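Local coordinates for protein alternansucrase (Leuconostoc mesenteroides, PDB 6HVG) that belongs to glycoside hydrolase family 70 of the TIM-barrel clan, carries choline-binding-type repeats near both chain ends and binds a calcium ion, at residues D407-A412 and Y1270-K1275; S401-V406 and T414-T419; V1188-V1193 and G1257-L1262; P545-G550 and G1166-T1171. All blocks are in the same frame, centred on the assembly; numbering follows the deposited sequence.

Contact 1. Residues D407-A412 and Y1270-K1275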
loop_
_atom_site.group_PDB
_atom_site.type_symbol
_atom_site.label_atom_id
_atom_site.label_comp_id
_atom_site.label_asym_id
_atom_site.label_seq_id
_atom_site.Cartn_x
_atom_site.Cartn_y
_atom_site.Cartn_z
ATOM N N ASP A 407 -29.208 12.291 6.775
ATOM C CA ASP A 407 -30.192 12.099 5.677
ATOM C C ASP A 407 -31.426 11.325 6.087
ATOM O O ASP A 407 -31.977 10.555 5.297
ATOM C CB ASP A 407 -29.541 11.454 4.434
ATOM C CG ASP A 407 -28.575 12.389 3.727
ATOM O OD1 ASP A 407 -28.566 13.598 4.052
ATOM O OD2 ASP A 407 -27.829 11.914 2.843
ATOM N N GLY A 408 -31.859 11.553 7.322
ATOM C CA GLY A 408 -33.034 10.879 7.862
ATOM C C GLY A 408 -32.767 9.593 8.618
ATOM O O GLY A 408 -33.555 9.193 9.467
ATOM N N TYR A 409 -31.667 8.929 8.300
ATOM C CA TYR A 409 -31.346 7.664 8.925
ATOM C C TYR A 409 -30.759 7.881 10.311
ATOM O O TYR A 409 -30.314 8.989 10.619
ATOM C CB TYR A 409 -30.360 6.913 8.068
ATOM C CG TYR A 409 -30.941 6.484 6.767
ATOM C CD1 TYR A 409 -31.619 5.288 6.648
ATOM C CD2 TYR A 409 -30.842 7.285 5.656
ATOM C CE1 TYR A 409 -32.171 4.894 5.452
ATOM C CE2 TYR A 409 -31.385 6.894 4.444
ATOM C CZ TYR A 409 -32.046 5.696 4.354
ATOM O OH TYR A 409 -32.580 5.292 3.155
ATOM N N LEU A 410 -30.787 6.829 11.135
ATOM C CA LEU A 410 -30.262 6.889 12.482
ATOM C C LEU A 410 -28.949 6.142 12.570
ATOM O O LEU A 410 -28.695 5.269 11.773
ATOM C CB LEU A 410 -31.241 6.259 13.473
ATOM C CG LEU A 410 -32.701 6.694 13.428
ATOM C CD1 LEU A 410 -33.450 6.002 14.538
ATOM C CD2 LEU A 410 -32.850 8.197 13.551
ATOM N N THR A 411 -28.134 6.479 13.562
ATOM C CA THR A 411 -26.846 5.846 13.760
ATOM C C THR A 411 -26.729 5.300 15.180
ATOM O O THR A 411 -27.493 5.661 16.035
ATOM C CB THR A 411 -25.663 6.836 13.442
ATOM O OG1 THR A 411 -25.687 7.976 14.308
ATOM C CG2 THR A 411 -25.740 7.343 12.008
ATOM N N ALA A 412 -25.747 4.450 15.421
ATOM C CA ALA A 412 -25.547 3.856 16.745
ATOM C C ALA A 412 -25.383 4.915 17.864
ATOM O O ALA A 412 -25.853 4.727 18.991
ATOM C CB ALA A 412 -24.338 2.923 16.723
ATOM N N TYR A 1270 -34.373 -0.037 7.023
ATOM C CA TYR A 1270 -33.577 0.872 7.841
ATOM C C TYR A 1270 -34.493 1.908 8.459
ATOM O O TYR A 1270 -35.465 2.319 7.846
ATOM C CB TYR A 1270 -32.493 1.554 7.001
ATOM C CG TYR A 1270 -31.285 0.680 6.618
ATOM C CD1 TYR A 1270 -31.295 -0.092 5.462
ATOM C CD2 TYR A 1270 -30.128 0.652 7.393
ATOM C CE1 TYR A 1270 -30.207 -0.864 5.098
ATOM C CE2 TYR A 1270 -29.041 -0.129 7.030
ATOM C CZ TYR A 1270 -29.092 -0.866 5.877
ATOM O OH TYR A 1270 -28.033 -1.650 5.528
ATOM N N PHE A 1271 -34.199 2.345 9.668
ATOM C CA PHE A 1271 -35.053 3.357 10.293
ATOM C C PHE A 1271 -34.892 4.693 9.586
ATOM O O PHE A 1271 -33.792 5.054 9.167
ATOM C CB PHE A 1271 -34.758 3.484 11.804
ATOM C CG PHE A 1271 -34.866 2.174 12.548
ATOM C CD1 PHE A 1271 -36.076 1.500 12.583
ATOM C CD2 PHE A 1271 -33.759 1.594 13.144
ATOM C CE1 PHE A 1271 -36.184 0.289 13.216
ATOM C CE2 PHE A 1271 -33.869 0.377 13.794
ATOM C CZ PHE A 1271 -35.074 -0.274 13.830
ATOM N N ASN A 1272 -35.992 5.421 9.444
ATOM C CA ASN A 1272 -35.961 6.747 8.838
ATOM C C ASN A 1272 -37.044 7.673 9.378
ATOM O O ASN A 1272 -38.138 7.222 9.726
ATOM C CB ASN A 1272 -36.072 6.639 7.309
ATOM C CG ASN A 1272 -35.487 7.851 6.596
ATOM O OD1 ASN A 1272 -36.164 8.848 6.402
ATOM N ND2 ASN A 1272 -34.216 7.776 6.235
ATOM N N ILE A 1273 -36.738 8.971 9.414
ATOM C CA ILE A 1273 -37.649 9.990 9.971
ATOM C C ILE A 1273 -37.746 11.279 9.134
ATOM O O ILE A 1273 -38.224 12.296 9.619
ATOM C CB ILE A 1273 -37.190 10.395 11.379
ATOM C CG1 ILE A 1273 -35.689 10.665 11.362
ATOM C CG2 ILE A 1273 -37.546 9.315 12.395
ATOM C CD1 ILE A 1273 -35.258 11.761 12.289
ATOM N N ALA A 1274 -37.316 11.237 7.876
ATOM C CA ALA A 1274 -37.172 12.455 7.072
ATOM C C ALA A 1274 -38.518 13.043 6.673
ATOM O O ALA A 1274 -38.748 14.247 6.822
ATOM C CB ALA A 1274 -36.324 12.182 5.839
ATOM N N LYS A 1275 -39.401 12.186 6.176
ATOM C CA LYS A 1275 -40.731 12.599 5.759
ATOM C C LYS A 1275 -41.777 11.863 6.586
ATOM O O LYS A 1275 -41.751 10.633 6.674
ATOM C CB LYS A 1275 -40.934 12.306 4.277
ATOM C CG LYS A 1275 -39.992 13.072 3.366
ATOM C CD LYS A 1275 -40.271 12.756 1.907
ATOM C CE LYS A 1275 -39.047 13.000 1.041
ATOM N NZ LYS A 1275 -39.143 12.278 -0.260
HETATM O O HOH W 1 -31.638 3.998 10.142
#

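Contact 2. Residues S401-V406 and T414-T419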
loop_
_atom_site.group_PDB
_atom_site.type_symbol
_atom_site.label_atom_id
_atom_site.label_comp_id
_atom_site.label_asym_id
_atom_site.label_seq_id
_atom_site.Cartn_x
_atom_site.Cartn_y
_atom_site.Cartn_z
ATOM N N SER A 401 -36.336 16.984 14.337
ATOM C CA SER A 401 -36.271 17.749 15.597
ATOM C C SER A 401 -35.808 16.889 16.753
ATOM O O SER A 401 -34.863 17.237 17.459
ATOM C CB SER A 401 -37.629 18.334 15.970
ATOM O OG SER A 401 -37.999 19.345 15.063
ATOM N N SER A 402 -36.482 15.757 16.925
ATOM C CA SER A 402 -36.283 14.885 18.089
ATOM C C SER A 402 -35.244 13.781 17.898
ATOM O O SER A 402 -34.988 13.030 18.836
ATOM C CB SER A 402 -37.620 14.262 18.498
ATOM O OG SER A 402 -38.473 15.251 19.008
ATOM N N PHE A 403 -34.654 13.683 16.703
ATOM C CA PHE A 403 -33.664 12.632 16.402
ATOM C C PHE A 403 -32.426 13.181 15.713
ATOM O O PHE A 403 -32.537 13.786 14.656
ATOM C CB PHE A 403 -34.277 11.597 15.457
ATOM C CG PHE A 403 -35.132 10.559 16.130
ATOM C CD1 PHE A 403 -34.549 9.554 16.856
ATOM C CD2 PHE A 403 -36.519 10.577 15.988
ATOM C CE1 PHE A 403 -35.329 8.596 17.452
ATOM C CE2 PHE A 403 -37.302 9.618 16.575
ATOM C CZ PHE A 403 -36.706 8.622 17.307
ATOM N N GLU A 404 -31.252 12.946 16.289
ATOM C CA GLU A 404 -29.996 13.233 15.593
ATOM C C GLU A 404 -29.860 12.223 14.473
ATOM O O GLU A 404 -30.085 11.032 14.683
ATOM C CB GLU A 404 -28.791 13.151 16.545
ATOM C CG GLU A 404 -28.702 14.312 17.544
ATOM C CD GLU A 404 -27.584 14.154 18.566
ATOM O OE1 GLU A 404 -26.868 13.129 18.561
ATOM O OE2 GLU A 404 -27.393 15.084 19.374
ATOM N N ASN A 405 -29.471 12.678 13.291
ATOM C CA ASN A 405 -29.521 11.827 12.106
ATOM C C ASN A 405 -28.614 12.276 10.971
ATOM O O ASN A 405 -28.049 13.354 10.995
ATOM C CB ASN A 405 -30.954 11.786 11.594
ATOM C CG ASN A 405 -31.388 13.099 10.969
ATOM O OD1 ASN A 405 -31.616 13.191 9.757
ATOM N ND2 ASN A 405 -31.522 14.111 11.789
ATOM N N VAL A 406 -28.503 11.418 9.968
ATOM C CA VAL A 406 -27.851 11.728 8.700
ATOM C C VAL A 406 -28.838 11.330 7.609
ATOM O O VAL A 406 -29.261 10.174 7.534
ATOM C CB VAL A 406 -26.550 10.929 8.542
ATOM C CG1 VAL A 406 -25.777 11.376 7.299
ATOM C CG2 VAL A 406 -25.689 11.058 9.798
ATOM N N THR A 414 -26.585 7.974 17.766
ATOM C CA THR A 414 -27.734 8.903 17.760
ATOM C C THR A 414 -28.254 9.141 19.155
ATOM O O THR A 414 -28.387 8.205 19.948
ATOM C CB THR A 414 -28.914 8.349 16.924
ATOM O OG1 THR A 414 -28.657 8.537 15.536
ATOM C CG2 THR A 414 -30.219 9.083 17.245
ATOM N N TRP A 415 -28.540 10.408 19.439
ATOM C CA TRP A 415 -29.299 10.811 20.602
ATOM C C TRP A 415 -30.658 11.305 20.117
ATOM O O TRP A 415 -30.763 11.841 19.007
ATOM C CB TRP A 415 -28.555 11.915 21.358
ATOM C CG TRP A 415 -27.353 11.433 22.127
ATOM C CD1 TRP A 415 -26.450 10.481 21.735
ATOM C CD2 TRP A 415 -26.919 11.891 23.412
ATOM N NE1 TRP A 415 -25.512 10.304 22.705
ATOM C CE2 TRP A 415 -25.774 11.161 23.744
ATOM C CE3 TRP A 415 -27.393 12.841 24.314
ATOM C CZ2 TRP A 415 -25.085 11.353 24.951
ATOM C CZ3 TRP A 415 -26.709 13.031 25.523
ATOM C CH2 TRP A 415 -25.566 12.300 25.815
ATOM N N TYR A 416 -31.688 11.106 20.947
ATOM C CA TYR A 416 -33.052 11.521 20.628
ATOM C C TYR A 416 -33.684 12.266 21.802
ATOM O O TYR A 416 -33.113 12.306 22.894
ATOM C CB TYR A 416 -33.915 10.319 20.204
ATOM C CG TYR A 416 -34.408 9.449 21.329
ATOM C CD1 TYR A 416 -33.539 8.675 22.067
ATOM C CD2 TYR A 416 -35.765 9.403 21.660
ATOM C CE1 TYR A 416 -33.994 7.881 23.106
ATOM C CE2 TYR A 416 -36.229 8.601 22.691
ATOM C CZ TYR A 416 -35.339 7.844 23.409
ATOM O OH TYR A 416 -35.790 7.045 24.437
ATOM N N ARG A 417 -34.851 12.867 21.565
ATOM C CA ARG A 417 -35.585 13.584 22.597
ATOM C C ARG A 417 -36.715 12.712 23.110
ATOM O O ARG A 417 -37.710 12.547 22.416
ATOM C CB ARG A 417 -36.149 14.898 22.041
ATOM C CG ARG A 417 -36.860 15.760 23.082
ATOM C CD ARG A 417 -37.701 16.869 22.469
ATOM N NE ARG A 417 -38.351 17.686 23.504
ATOM C CZ ARG A 417 -39.195 18.687 23.265
ATOM N NH1 ARG A 417 -39.529 19.009 22.021
ATOM N NH2 ARG A 417 -39.699 19.372 24.280
ATOM N N PRO A 418 -36.572 12.144 24.321
ATOM C CA PRO A 418 -37.707 11.388 24.869
ATOM C C PRO A 418 -38.816 12.311 25.308
ATOM O O PRO A 418 -38.548 13.445 25.627
ATOM C CB PRO A 418 -37.111 10.669 26.093
ATOM C CG PRO A 418 -35.967 11.519 26.492
ATOM C CD PRO A 418 -35.398 12.061 25.204
ATOM N N THR A 419 -40.045 11.820 25.332
ATOM C CA THR A 419 -41.177 12.628 25.767
ATOM C C THR A 419 -40.923 13.256 27.151
ATOM O O THR A 419 -41.055 14.471 27.326
ATOM C CB THR A 419 -42.474 11.779 25.779
ATOM O OG1 THR A 419 -42.721 11.277 24.462
ATOM C CG2 THR A 419 -43.678 12.605 26.226
#

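Contact 3. Residues V1188-V1193 and G1257-L1262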
loop_
_atom_site.group_PDB
_atom_site.type_symbol
_atom_site.label_atom_id
_atom_site.label_comp_id
_atom_site.label_asym_id
_atom_site.label_seq_id
_atom_site.Cartn_x
_atom_site.Cartn_y
_atom_site.Cartn_z
ATOM N N VAL A 1188 -22.085 -5.668 1.065
ATOM C CA VAL A 1188 -22.607 -5.424 -0.261
ATOM C C VAL A 1188 -23.884 -4.600 -0.171
ATOM O O VAL A 1188 -24.787 -4.928 0.599
ATOM C CB VAL A 1188 -22.864 -6.749 -0.979
ATOM C CG1 VAL A 1188 -23.363 -6.523 -2.398
ATOM C CG2 VAL A 1188 -21.587 -7.570 -1.011
ATOM N N ASN A 1189 -23.949 -3.525 -0.955
ATOM C CA ASN A 1189 -25.091 -2.621 -0.991
ATOM C C ASN A 1189 -25.636 -2.234 0.380
ATOM O O ASN A 1189 -26.843 -2.176 0.556
ATOM C CB ASN A 1189 -26.193 -3.213 -1.851
ATOM C CG ASN A 1189 -25.761 -3.404 -3.297
ATOM O OD1 ASN A 1189 -25.329 -2.484 -3.958
ATOM N ND2 ASN A 1189 -25.917 -4.596 -3.798
ATOM N N LEU A 1190 -24.746 -1.954 1.334
ATOM C CA LEU A 1190 -25.140 -1.521 2.692
ATOM C C LEU A 1190 -25.116 -0.004 2.849
ATOM O O LEU A 1190 -24.343 0.684 2.189
ATOM C CB LEU A 1190 -24.210 -2.101 3.764
ATOM C CG LEU A 1190 -24.030 -3.619 3.774
ATOM C CD1 LEU A 1190 -23.170 -4.012 4.962
ATOM C CD2 LEU A 1190 -25.356 -4.340 3.825
ATOM N N LEU A 1191 -25.962 0.510 3.731
ATOM C CA LEU A 1191 -25.993 1.938 3.980
ATOM C C LEU A 1191 -24.851 2.282 4.924
ATOM O O LEU A 1191 -24.560 1.564 5.890
ATOM C CB LEU A 1191 -27.351 2.408 4.535
ATOM C CG LEU A 1191 -28.609 2.199 3.677
ATOM C CD1 LEU A 1191 -29.700 3.195 4.062
ATOM C CD2 LEU A 1191 -28.353 2.294 2.188
ATOM N N TYR A 1192 -24.207 3.403 4.621
ATOM C CA TYR A 1192 -22.968 3.795 5.280
ATOM C C TYR A 1192 -22.955 5.298 5.384
ATOM O O TYR A 1192 -23.461 5.978 4.493
ATOM C CB TYR A 1192 -21.784 3.340 4.435
ATOM C CG TYR A 1192 -20.463 3.306 5.142
ATOM C CD1 TYR A 1192 -20.103 2.223 5.906
ATOM C CD2 TYR A 1192 -19.552 4.322 4.989
ATOM C CE1 TYR A 1192 -18.877 2.169 6.541
ATOM C CE2 TYR A 1192 -18.331 4.284 5.616
ATOM C CZ TYR A 1192 -17.995 3.206 6.391
ATOM O OH TYR A 1192 -16.769 3.175 7.029
ATOM N N VAL A 1193 -22.402 5.803 6.484
ATOM C CA VAL A 1193 -22.217 7.231 6.668
ATOM C C VAL A 1193 -20.810 7.556 6.218
ATOM O O VAL A 1193 -19.851 7.092 6.804
ATOM C CB VAL A 1193 -22.371 7.644 8.135
ATOM C CG1 VAL A 1193 -21.964 9.091 8.330
ATOM C CG2 VAL A 1193 -23.806 7.466 8.578
ATOM N N GLY A 1257 -18.380 0.806 10.480
ATOM C CA GLY A 1257 -19.055 -0.458 10.618
ATOM C C GLY A 1257 -20.059 -0.705 9.510
ATOM O O GLY A 1257 -20.560 0.237 8.884
ATOM N N ALA A 1258 -20.347 -1.981 9.267
ATOM C CA ALA A 1258 -21.311 -2.354 8.252
ATOM C C ALA A 1258 -22.729 -1.914 8.613
ATOM O O ALA A 1258 -23.550 -1.656 7.726
ATOM C CB ALA A 1258 -21.280 -3.854 8.039
ATOM N N TYR A 1259 -23.033 -1.843 9.916
ATOM C CA TYR A 1259 -24.402 -1.495 10.360
ATOM C C TYR A 1259 -24.409 -0.390 11.407
ATOM O O TYR A 1259 -25.110 -0.474 12.401
ATOM C CB TYR A 1259 -25.133 -2.746 10.852
ATOM C CG TYR A 1259 -25.248 -3.797 9.774
ATOM C CD1 TYR A 1259 -26.127 -3.619 8.719
ATOM C CD2 TYR A 1259 -24.462 -4.959 9.797
ATOM C CE1 TYR A 1259 -26.232 -4.560 7.714
ATOM C CE2 TYR A 1259 -24.564 -5.915 8.795
ATOM C CZ TYR A 1259 -25.451 -5.709 7.756
ATOM O OH TYR A 1259 -25.560 -6.645 6.742
ATOM N N TYR A 1260 -23.607 0.645 11.176
ATOM C CA TYR A 1260 -23.639 1.876 11.961
ATOM C C TYR A 1260 -24.921 2.647 11.631
ATOM O O TYR A 1260 -25.428 3.381 12.470
ATOM C CB TYR A 1260 -22.399 2.707 11.631
ATOM C CG TYR A 1260 -22.254 4.022 12.356
ATOM C CD1 TYR A 1260 -22.015 4.056 13.711
ATOM C CD2 TYR A 1260 -22.311 5.228 11.673
ATOM C CE1 TYR A 1260 -21.861 5.247 14.366
ATOM C CE2 TYR A 1260 -22.165 6.433 12.325
ATOM C CZ TYR A 1260 -21.945 6.439 13.665
ATOM O OH TYR A 1260 -21.802 7.646 14.324
ATOM N N VAL A 1261 -25.419 2.479 10.404
ATOM C CA VAL A 1261 -26.739 2.966 10.020
ATOM C C VAL A 1261 -27.749 1.917 10.471
ATOM O O VAL A 1261 -27.687 0.771 10.038
ATOM C CB VAL A 1261 -26.874 3.152 8.503
ATOM C CG1 VAL A 1261 -28.268 3.672 8.145
ATOM C CG2 VAL A 1261 -25.812 4.105 7.964
ATOM N N LEU A 1262 -28.675 2.310 11.345
ATOM C CA LEU A 1262 -29.484 1.353 12.098
ATOM C C LEU A 1262 -30.627 0.744 11.315
ATOM O O LEU A 1262 -31.288 1.404 10.524
ATOM C CB LEU A 1262 -30.023 2.001 13.358
ATOM C CG LEU A 1262 -28.937 2.450 14.330
ATOM C CD1 LEU A 1262 -29.504 3.273 15.473
ATOM C CD2 LEU A 1262 -28.211 1.237 14.858
HETATM O O HOH W 2 -25.718 -0.527 6.834
#

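Contact 4. Residues P545-G550 and G1166-T1171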
loop_
_atom_site.group_PDB
_atom_site.type_symbol
_atom_site.label_atom_id
_atom_site.label_comp_id
_atom_site.label_asym_id
_atom_site.label_seq_id
_atom_site.Cartn_x
_atom_site.Cartn_y
_atom_site.Cartn_z
ATOM N N PRO A 545 -31.270 8.471 -2.611
ATOM C CA PRO A 545 -31.341 9.189 -3.879
ATOM C C PRO A 545 -30.400 10.421 -3.986
ATOM O O PRO A 545 -29.998 10.762 -5.086
ATOM C CB PRO A 545 -32.815 9.597 -3.962
ATOM C CG PRO A 545 -33.241 9.732 -2.543
ATOM C CD PRO A 545 -32.456 8.718 -1.766
ATOM N N ASN A 546 -30.064 11.075 -2.873
ATOM C CA ASN A 546 -29.140 12.234 -2.905
ATOM C C ASN A 546 -27.762 11.854 -3.429
ATOM O O ASN A 546 -27.027 12.672 -3.971
ATOM C CB ASN A 546 -28.964 12.846 -1.504
ATOM C CG ASN A 546 -30.277 13.292 -0.887
ATOM O OD1 ASN A 546 -31.303 13.359 -1.562
ATOM N ND2 ASN A 546 -30.240 13.617 0.385
ATOM N N THR A 547 -27.437 10.582 -3.240
ATOM C CA THR A 547 -26.152 10.002 -3.534
ATOM C C THR A 547 -26.100 9.344 -4.908
ATOM O O THR A 547 -25.058 8.866 -5.330
ATOM C CB THR A 547 -25.870 8.988 -2.436
ATOM O OG1 THR A 547 -25.510 9.723 -1.254
ATOM C CG2 THR A 547 -24.762 8.003 -2.825
ATOM N N ASP A 548 -27.215 9.352 -5.626
ATOM C CA ASP A 548 -27.311 8.689 -6.919
ATOM C C ASP A 548 -26.504 9.532 -7.911
ATOM O O ASP A 548 -26.598 10.754 -7.905
ATOM C CB ASP A 548 -28.782 8.573 -7.314
ATOM C CG ASP A 548 -29.024 7.702 -8.511
ATOM O OD1 ASP A 548 -28.404 7.936 -9.549
ATOM O OD2 ASP A 548 -29.873 6.797 -8.433
ATOM N N SER A 549 -25.720 8.875 -8.757
ATOM C CA SER A 549 -24.869 9.578 -9.722
ATOM C C SER A 549 -25.469 9.749 -11.126
ATOM O O SER A 549 -24.818 10.265 -12.014
ATOM C CB SER A 549 -23.551 8.833 -9.848
ATOM O OG SER A 549 -23.650 7.750 -10.762
ATOM N N GLY A 550 -26.687 9.287 -11.339
ATOM C CA GLY A 550 -27.326 9.392 -12.638
ATOM C C GLY A 550 -26.699 8.503 -13.677
ATOM O O GLY A 550 -26.517 8.923 -14.817
ATOM N N GLY A 1166 -18.884 17.377 5.809
ATOM C CA GLY A 1166 -20.312 17.100 5.874
ATOM C C GLY A 1166 -20.639 15.645 5.557
ATOM O O GLY A 1166 -20.131 15.091 4.568
ATOM N N LYS A 1167 -21.512 15.042 6.378
ATOM C CA LYS A 1167 -21.843 13.614 6.259
ATOM C C LYS A 1167 -23.078 13.387 5.428
ATOM O O LYS A 1167 -23.985 14.189 5.447
ATOM C CB LYS A 1167 -22.066 12.975 7.629
ATOM C CG LYS A 1167 -20.918 13.146 8.612
ATOM C CD LYS A 1167 -21.143 12.325 9.880
ATOM C CE LYS A 1167 -20.070 12.620 10.904
ATOM N NZ LYS A 1167 -20.085 11.642 12.014
ATOM N N GLU A 1168 -23.069 12.299 4.671
ATOM C CA GLU A 1168 -24.230 11.829 3.912
ATOM C C GLU A 1168 -24.305 10.317 4.056
ATOM O O GLU A 1168 -23.332 9.676 4.476
ATOM C CB GLU A 1168 -24.119 12.130 2.430
ATOM C CG GLU A 1168 -24.091 13.594 2.044
ATOM C CD GLU A 1168 -23.909 13.767 0.542
ATOM O OE1 GLU A 1168 -22.748 13.673 0.080
ATOM O OE2 GLU A 1168 -24.913 13.951 -0.196
ATOM N N VAL A 1169 -25.465 9.756 3.724
ATOM C CA VAL A 1169 -25.642 8.320 3.780
ATOM C C VAL A 1169 -25.574 7.807 2.359
ATOM O O VAL A 1169 -26.396 8.168 1.531
ATOM C CB VAL A 1169 -26.968 7.902 4.457
ATOM C CG1 VAL A 1169 -27.158 6.397 4.391
ATOM C CG2 VAL A 1169 -26.981 8.350 5.905
ATOM N N VAL A 1170 -24.581 6.964 2.095
ATOM C CA VAL A 1170 -24.376 6.353 0.778
ATOM C C VAL A 1170 -24.734 4.869 0.851
ATOM O O VAL A 1170 -24.825 4.308 1.947
ATOM C CB VAL A 1170 -22.888 6.469 0.304
ATOM C CG1 VAL A 1170 -22.417 7.913 0.318
ATOM C CG2 VAL A 1170 -21.958 5.589 1.151
ATOM N N THR A 1171 -24.933 4.256 -0.316
ATOM C CA THR A 1171 -25.038 2.804 -0.440
ATOM C C THR A 1171 -23.689 2.280 -0.939
ATOM O O THR A 1171 -23.253 2.630 -2.035
ATOM C CB THR A 1171 -26.150 2.397 -1.422
ATOM O OG1 THR A 1171 -27.416 2.730 -0.872
ATOM C CG2 THR A 1171 -26.138 0.906 -1.655
HETATM O O HOH W 3 -24.488 13.597 -3.011
#

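Contact 1. Residues D407-A412 and Y1270-K1275
Asn1272, which starts an Asx turn in the loop 1270-1275, stands its side-chain amide on the ring of Tyr409, joining the loop between strands 1248-1252 and 1291-1292 to the one before strand 415-416. ND2 sits 3.3 Å above the ring plane, over its centre, and the amide plane stands nearly upright on the ring, at 82°, with its nitrogen end down. A chi1 of -156°, with CG anti to the backbone N, swings the amide there. Close by, Tyr1270 CB fits against the ring edge, 3.7 Å from Tyr409 CE1, while the Tyr409 hydroxyl bonds to the carbonyl of Arg543. This is the tight part, and Gly408 belongs to it: its O accepts a bent bond from Ile1273 N at 3.2 Å. Further along, water 1 bridges the backbones, accepting from Leu410 N and donating to Phe1271 O at 2.6 Å, and Leu410 CD1 packs on Phe1271 CB at 3.9 Å. The loose side is at Ala1274, an exposed residue whose CB comes only to 4.1 Å from Gly408 CA. There the turn closes: Ala1274 N donates to Asn1272 OD1 over 3.0 Å, from above the carbonyl plane, 37° out of it.

Contact 2. Residues S401-V406 and T414-T419
Phe403 and Tyr416 face each other as a non-hydrogen-bonded antiparallel pair, a single bridge flanked by Glu404 N to Trp415 O at 3.0 Å and Arg417 N to Ser402 O at 2.7 Å. Residues 401-406 thus run along strand 415-416, which also pairs antiparallel with strand 437-438. The two aromatic side chains of the bridge lie side by side on one face, pointing the same way. Their planes are 19° from parallel but slid so far that the rings barely overlap; the closer touch is Phe403 CD1 on Tyr416 CB at 3.5 Å. The Tyr416 hydroxyl runs on to Asn393 O. Glu404 and Trp415 occupy the opposite face, also alongside one another, with the carboxylate turned only 20° from the indole plane. OE1 takes a weak bond from Trp415 N at 3.3 Å, and OE2 makes a salt bridge to Arg502, whose cation also meets the Trp415 ring. Thr414 OG1 adds a bond to Glu404 O at 3.0 Å, from above the carbonyl plane, and itself accepts from Thr411 N. At the other end Ser402 OG rests against Arg417 CB; with CG anti to the backbone N (chi1 -176°), the extended arginine reaches past it to Ser431 O. Arg502 ties together the acid and indole of the two segments, and its charge, helped a little by the weak bond from the Trp415 backbone N, would probably keep Glu404 ionised.

Contact 3. Residues V1188-V1193 and G1257-L1262
Leu1190, Leu1191 and Val1193 carry the apolar half of this contact, a strand laid against the loop 1257-1262. The Leu1190 branches divide the work: CD1 packs on Ala1258 CB at 3.6 Å and also touches the Tyr1259 ring, while CD2 comes within 3.7 Å of Tyr1259 OH. Further along the loop Val1261 takes two neighbours, its CG1 meeting Leu1191 CB at 3.9 Å and its CG2 meeting Val1193 CG2 at 4.0 Å. That same Val1193 methyl also sits at the edge of the Tyr1260 ring, near its plane, 4.1 Å from CD2.

No hydrogen bond passes directly between the two segments; the polar link is made by water 2. It donates to Leu1191 O and to Ala1258 O, 2.6 Å from each oxygen, and so gives a donor to two carbonyl oxygens that come within 3.8 Å of each other.

A further touch is of ring on backbone. With CG anti to its own nitrogen (chi1 -163°), Tyr1192 brings CE1 to 3.5 Å from Gly1257 O. Its hydroxyl bonds to Glu520, and the same carboxylate oxygen, OE2, accepts from Gly1257 N, so one acid holds both sides of this meeting. The Tyr1260 hydroxyl likewise has its partner in Asp413.

Asn1189 and Leu1190 both face Ala1172 across the sheet, a G1 beta bulge at the start of strand 1190-1197. That strand is an edge strand, within this chain, of a six-stranded antiparallel sheet, and the loop 1257-1262 packs along it through side chains, the Gly1257 carbonyl and a bridging water.

Contact 4. Residues P545-G550 and G1166-T1171
Thr547 ends a short 3-10 turn, 545-547, that rests on the strand 1166-1171 with its CA 5.9 Å from that of Val1170. The turn is closed by Asp548 N donating to Pro545 O, and no backbone bond joins it directly to the strand, so side chains and a water make the connection.

Thr547 does most of the touching, and its two branches part ways. OG1, anti to the carbonyl carbon (chi1 -75°), gives a weak hydrogen bond to Val1169 O at 3.3 Å; Thr544 OG1 donates to that same oxygen. The methyl CG2 lies instead on Val1170 CG1 at 3.9 Å, the two side chains meeting at a slant. The backbone of Thr547 is held as well, its O accepting from Arg553.

One residue before, the link runs through water 3, which donates to Asn546 O and to Glu1168 OE2, 2.9 Å from each. The other carboxylate oxygen of Glu1168, OE1, accepts from Thr1196 OG1 and Ala1245 N. The acid thus has donors at both oxygens, which probably steady its negative charge and help to hold the rotation of the carboxylate.

In the sheet, strand 1166-1175 runs between strands 534-537 and 1190-1197, antiparallel to both, and the 3-10 turn sits on it within the connection that leaves strand 534-537 and later forms strand 580-582.

All four contacts gather on one side of the chain's centre. Contacts 1 and 2 lie about 10 Å apart between centres, and Ile1273 CD1 packs on Phe403 CB. Contact 1 reaches contact 3, about 12 Å off between centres, through a probable hydrogen bond from Leu1262 N to Leu410 O at 3.0 Å. Contacts 3 and 4 sit on neighbouring strands, joined by a probable bond from Val1170 N to Tyr1192 O at 2.8 Å. Both nest within the long chain excursion that contact 1 closes, so residues before and after the barrel meet here. The calcium ligand Asp581 lies on strand 580-582 of the same sheet; none of the four contacts supplies a ligand.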